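Local structure of GMP reductase (Trypanosoma brucei brucei, 6JIG) at residues Leu256-Ala261 against Lys273-Asp278; Arg247-Gly252 against Pro279-Val284. The protein probably catalyses the irreversible NADPH-dependent deamination of GMP to IMP, and binds guanine nucleotides at a second site largely in its CBS domains. The protein carries 1 engineered substitution. All blocks are in the same frame, centred on the assembly; numbering follows the deposited sequence.

Overall arrangement
Both interactions lie in the TIM-barrel part of the chain. Interaction 1 is buried: leucine and valine methyls fasten helix 266-277 to the outer side of barrel strand 255-259. Interaction 2 lies closer to the surface, in the layer outside the strands, where the end of helix 239-251 meets the loop that carries the chain from helix 266-277 into strand 285-291; there a valine touches a backbone carbonyl and a serine hydroxyl as well as another valine. Their centres are about 11 Å apart, and the two join physically. L256 CD1 packs on V249 CG2 at 3.8 Å, while T281 OG1 lies 2.8 Å from L275 O, a probable hydrogen bond tying the loop to the helix before it.

Interaction 1: residues Leu256-Ala261 against Lys273-Asp278; sequences LVVDIA and KRLKGD
V258 and L275 meet through single methyls, V258 CG2 lying 3.4 Å from L275 CD1, a little inside the usual van der Waals distance for two carbons. The leucine divides its branches between two strand residues: CD1 goes to V258, and CD2 makes a looser contact of 4.3 Å with L256 CD1. L275 points from the helix toward the strand, with CG anti to its own carbonyl carbon (chi1 -69°), and its side chain crosses that of V258 at a slant. On the strand, L256 and V258 stand two residues apart on the same face, whereas V257 between them points away from the helix. No hydrogen bond crosses; the contact is entirely apolar. Around this first shell, C268, earlier in the same helix, touches V258, and L275 also packs on M242 and A245 of helix 239-251. Farther along the strand, D259 forms a salt bridge with K309 and a hydrogen bond with N53, and D259-A261 are predicted to bind NAD(+). V258 itself is about 12 Å from bound GMP, measured between side chain and ligand. The pair belongs to the beta-alpha-beta unit of strand 255-259, helix 266-277 and strand 285-291, whose I286 packs against both L256 and L275.

Interaction 2: residues Arg247-Gly252 against Pro279-Val284; sequences RLVEAG and PRTASV
V249 meets the loop between helix 266-277 and barrel strand 285-291 with three carbons, beginning at CB, 3.8 Å from the carbonyl oxygen R280 O. From there the side chain forks. CG1, anti to the backbone N (chi1 174°), lies 3.6 Å from R280 O and equally far from S283 OG. CG2 stands farther from R280 O and meets mainly carbon: V284 CG2 tip to tip at 3.9 Å, and T281 CG2 at 4.4 Å. At V284, chi1 of -57° sets CG2 between the backbone N and the carbonyl carbon, and it is this methyl that faces V249. T281-V284 form a type I beta turn, with a weak V284 N to T281 O bond; S283 and V284 within it both point toward the helix. Just beyond V249, helix 239-251 finishes in a Schellman motif, with G252 N bonded to V249 O at 3.0 Å and more weakly to L248 O. Two polar side chains of the loop are bonded close by: R280 makes a salt bridge with D278, and T281 OG1 bonds to L275 O. E250 and R280, though oppositely charged, do not meet. With no hydrogen bond across it, the contact is van der Waals packing of one valine against a loop, its methyls meeting carbonyl and hydroxyl oxygens as well as carbon.

Interaction 1: residues Leu256-Ala261 against Lys273-Asp278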
loop_
_atom_site.group_PDB
_atom_site.type_symbol
_atom_site.label_atom_id
_atom_site.label_comp_id
_atom_site.label_asym_id
_atom_site.label_seq_id
_atom_site.Cartn_x
_atom_site.Cartn_y
_atom_site.Cartn_z
ATOM N N LEU A 256 10.743 30.273 36.933
ATOM C CA LEU A 256 11.799 29.420 36.417
ATOM C C LEU A 256 11.328 27.973 36.471
ATOM O O LEU A 256 10.610 27.575 37.392
ATOM C CB LEU A 256 13.083 29.558 37.236
ATOM C CG LEU A 256 13.782 30.913 37.174
ATOM C CD1 LEU A 256 14.933 30.929 38.156
ATOM C CD2 LEU A 256 14.266 31.191 35.760
ATOM N N VAL A 257 11.753 27.179 35.493
ATOM C CA VAL A 257 11.395 25.764 35.441
ATOM C C VAL A 257 12.682 24.952 35.431
ATOM O O VAL A 257 13.401 24.935 34.424
ATOM C CB VAL A 257 10.526 25.426 34.222
ATOM C CG1 VAL A 257 10.161 23.929 34.231
ATOM C CG2 VAL A 257 9.279 26.322 34.174
ATOM N N VAL A 258 12.969 24.277 36.540
ATOM C CA VAL A 258 14.057 23.305 36.602
ATOM C C VAL A 258 13.582 22.055 35.882
ATOM O O VAL A 258 12.608 21.431 36.306
ATOM C CB VAL A 258 14.434 22.976 38.052
ATOM C CG1 VAL A 258 15.511 21.904 38.076
ATOM C CG2 VAL A 258 14.884 24.214 38.770
ATOM N N ASP A 259 14.271 21.673 34.806
ATOM C CA ASP A 259 13.737 20.644 33.915
ATOM C C ASP A 259 14.840 19.666 33.551
ATOM O O ASP A 259 15.744 20.002 32.780
ATOM C CB ASP A 259 13.122 21.264 32.657
ATOM C CG ASP A 259 12.250 20.270 31.889
ATOM O OD1 ASP A 259 12.237 19.075 32.257
ATOM O OD2 ASP A 259 11.586 20.665 30.916
ATOM N N ILE A 260 14.757 18.453 34.103
ATOM C CA ILE A 260 15.606 17.346 33.691
ATOM C C ILE A 260 14.747 16.089 33.612
ATOM O O ILE A 260 13.673 15.998 34.211
ATOM C CB ILE A 260 16.806 17.117 34.633
ATOM C CG1 ILE A 260 16.352 16.905 36.073
ATOM C CG2 ILE A 260 17.809 18.275 34.535
ATOM C CD1 ILE A 260 17.537 16.506 36.959
ATOM N N ALA A 261 15.221 15.120 32.833
ATOM C CA ALA A 261 14.408 13.931 32.574
ATOM C C ALA A 261 14.009 13.227 33.868
ATOM O O ALA A 261 12.856 12.814 34.030
ATOM C CB ALA A 261 15.170 12.970 31.656
ATOM N N LYS A 273 16.785 23.751 45.806
ATOM C CA LYS A 273 17.239 24.353 47.057
ATOM C C LYS A 273 18.149 25.548 46.796
ATOM O O LYS A 273 18.040 26.577 47.472
ATOM C CB LYS A 273 17.958 23.311 47.912
ATOM C CG LYS A 273 17.023 22.306 48.581
ATOM C CD LYS A 273 17.813 21.291 49.405
ATOM C CE LYS A 273 16.884 20.367 50.195
ATOM N NZ LYS A 273 17.594 19.175 50.764
ATOM N N ARG A 274 19.047 25.430 45.814
ATOM C CA ARG A 274 19.939 26.537 45.483
ATOM C C ARG A 274 19.162 27.744 44.979
ATOM O O ARG A 274 19.473 28.888 45.340
ATOM C CB ARG A 274 20.959 26.088 44.439
ATOM C CG ARG A 274 22.096 27.064 44.207
ATOM C CD ARG A 274 23.372 26.322 43.793
ATOM N NE ARG A 274 23.096 25.320 42.767
ATOM C CZ ARG A 274 23.187 24.000 42.936
ATOM N NH1 ARG A 274 23.565 23.488 44.105
ATOM N NH2 ARG A 274 22.893 23.185 41.927
ATOM N N LEU A 275 18.148 27.510 44.144
ATOM C CA LEU A 275 17.370 28.607 43.584
ATOM C C LEU A 275 16.532 29.297 44.652
ATOM O O LEU A 275 16.385 30.525 44.635
ATOM C CB LEU A 275 16.480 28.093 42.449
ATOM C CG LEU A 275 17.261 27.665 41.204
ATOM C CD1 LEU A 275 16.359 26.871 40.273
ATOM C CD2 LEU A 275 17.842 28.880 40.486
ATOM N N LYS A 276 15.964 28.533 45.586
ATOM C CA LYS A 276 15.213 29.168 46.661
ATOM C C LYS A 276 16.143 29.843 47.659
ATOM O O LYS A 276 15.719 30.769 48.356
ATOM C CB LYS A 276 14.322 28.152 47.396
ATOM C CG LYS A 276 13.278 27.419 46.532
ATOM C CD LYS A 276 12.192 28.357 46.003
ATOM C CE LYS A 276 11.011 28.479 46.948
ATOM N NZ LYS A 276 10.062 29.503 46.451
ATOM N N GLY A 277 17.402 29.407 47.730
ATOM C CA GLY A 277 18.332 29.947 48.704
ATOM C C GLY A 277 19.050 31.215 48.295
ATOM O O GLY A 277 19.681 31.850 49.147
ATOM N N ASP A 278 18.974 31.599 47.018
ATOM C CA ASP A 278 19.662 32.781 46.523
ATOM C C ASP A 278 18.660 33.896 46.281
ATOM O O ASP A 278 17.710 33.697 45.508
ATOM C CB ASP A 278 20.409 32.462 45.234
ATOM C CG ASP A 278 21.444 33.521 44.870
ATOM O OD1 ASP A 278 21.102 34.718 44.844
ATOM O OD2 ASP A 278 22.605 33.152 44.597
#

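Interaction 2: residues Arg247-Gly252 against Pro279-Val284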
loop_
_atom_site.group_PDB
_atom_site.type_symbol
_atom_site.label_atom_id
_atom_site.label_comp_id
_atom_site.label_asym_id
_atom_site.label_seq_id
_atom_site.Cartn_x
_atom_site.Cartn_y
_atom_site.Cartn_z
ATOM N N ARG A 247 20.479 35.448 35.420
ATOM C CA ARG A 247 20.325 36.365 34.295
ATOM C C ARG A 247 18.920 36.319 33.697
ATOM O O ARG A 247 18.411 37.351 33.238
ATOM C CB ARG A 247 21.397 36.059 33.252
ATOM C CG ARG A 247 22.813 36.362 33.802
ATOM C CD ARG A 247 23.937 35.901 32.893
ATOM N NE ARG A 247 23.810 36.458 31.554
ATOM C CZ ARG A 247 24.602 36.134 30.536
ATOM N NH1 ARG A 247 25.589 35.265 30.716
ATOM N NH2 ARG A 247 24.403 36.674 29.336
ATOM N N LEU A 248 18.270 35.149 33.700
ATOM C CA LEU A 248 16.884 35.081 33.244
ATOM C C LEU A 248 15.967 35.906 34.136
ATOM O O LEU A 248 15.078 36.612 33.642
ATOM C CB LEU A 248 16.407 33.627 33.216
ATOM C CG LEU A 248 16.978 32.741 32.109
ATOM C CD1 LEU A 248 16.681 31.271 32.398
ATOM C CD2 LEU A 248 16.392 33.154 30.762
ATOM N N VAL A 249 16.148 35.807 35.455
ATOM C CA VAL A 249 15.316 36.587 36.365
ATOM C C VAL A 249 15.550 38.079 36.148
ATOM O O VAL A 249 14.600 38.870 36.106
ATOM C CB VAL A 249 15.573 36.163 37.824
ATOM C CG1 VAL A 249 14.832 37.074 38.794
ATOM C CG2 VAL A 249 15.101 34.719 38.035
ATOM N N GLU A 250 16.814 38.475 35.955
ATOM C CA GLU A 250 17.123 39.872 35.641
ATOM C C GLU A 250 16.455 40.320 34.352
ATOM O O GLU A 250 16.059 41.486 34.227
ATOM C CB GLU A 250 18.632 40.064 35.533
ATOM C CG GLU A 250 19.321 40.131 36.872
ATOM C CD GLU A 250 20.827 40.025 36.760
ATOM O OE1 GLU A 250 21.354 40.002 35.618
ATOM O OE2 GLU A 250 21.479 39.967 37.828
ATOM N N ALA A 251 16.321 39.414 33.381
ATOM C CA ALA A 251 15.685 39.759 32.119
ATOM C C ALA A 251 14.170 39.834 32.228
ATOM O O ALA A 251 13.528 40.370 31.320
ATOM C CB ALA A 251 16.081 38.757 31.031
ATOM N N GLY A 252 13.584 39.316 33.306
ATOM C CA GLY A 252 12.160 39.489 33.511
ATOM C C GLY A 252 11.372 38.196 33.659
ATOM O O GLY A 252 10.139 38.246 33.735
ATOM N N PRO A 279 18.833 35.076 46.891
ATOM C CA PRO A 279 17.873 36.173 46.655
ATOM C C PRO A 279 17.813 36.617 45.207
ATOM O O PRO A 279 16.800 37.194 44.797
ATOM C CB PRO A 279 18.395 37.302 47.561
ATOM C CG PRO A 279 19.249 36.617 48.575
ATOM C CD PRO A 279 19.878 35.455 47.855
ATOM N N ARG A 280 18.858 36.356 44.413
ATOM C CA ARG A 280 18.824 36.743 43.009
ATOM C C ARG A 280 17.848 35.895 42.192
ATOM O O ARG A 280 17.428 36.322 41.112
ATOM C CB ARG A 280 20.224 36.646 42.416
ATOM C CG ARG A 280 21.217 37.629 43.056
ATOM C CD ARG A 280 22.638 37.344 42.624
ATOM N NE ARG A 280 23.133 36.075 43.151
ATOM C CZ ARG A 280 24.323 35.566 42.859
ATOM N NH1 ARG A 280 25.143 36.226 42.051
ATOM N NH2 ARG A 280 24.695 34.399 43.368
ATOM N N THR A 281 17.483 34.711 42.675
ATOM C CA THR A 281 16.513 33.867 41.980
ATOM C C THR A 281 15.254 33.566 42.786
ATOM O O THR A 281 14.244 33.168 42.189
ATOM C CB THR A 281 17.161 32.535 41.567
ATOM O OG1 THR A 281 17.861 31.980 42.683
ATOM C CG2 THR A 281 18.154 32.761 40.442
ATOM N N ALA A 282 15.272 33.749 44.108
ATOM C CA ALA A 282 14.130 33.386 44.942
ATOM C C ALA A 282 12.979 34.370 44.831
ATOM O O ALA A 282 11.924 34.142 45.436
ATOM C CB ALA A 282 14.558 33.258 46.403
ATOM N N SER A 283 13.141 35.438 44.059
ATOM C CA SER A 283 12.050 36.367 43.830
ATOM C C SER A 283 10.990 35.820 42.885
ATOM O O SER A 283 9.951 36.466 42.732
ATOM C CB SER A 283 12.587 37.677 43.265
ATOM O OG SER A 283 13.387 37.427 42.119
ATOM N N VAL A 284 11.214 34.668 42.242
ATOM C CA VAL A 284 10.209 34.096 41.348
ATOM C C VAL A 284 9.946 32.645 41.734
ATOM O O VAL A 284 10.801 31.965 42.310
ATOM C CB VAL A 284 10.604 34.184 39.851
ATOM C CG1 VAL A 284 10.889 35.645 39.432
ATOM C CG2 VAL A 284 11.779 33.283 39.542
#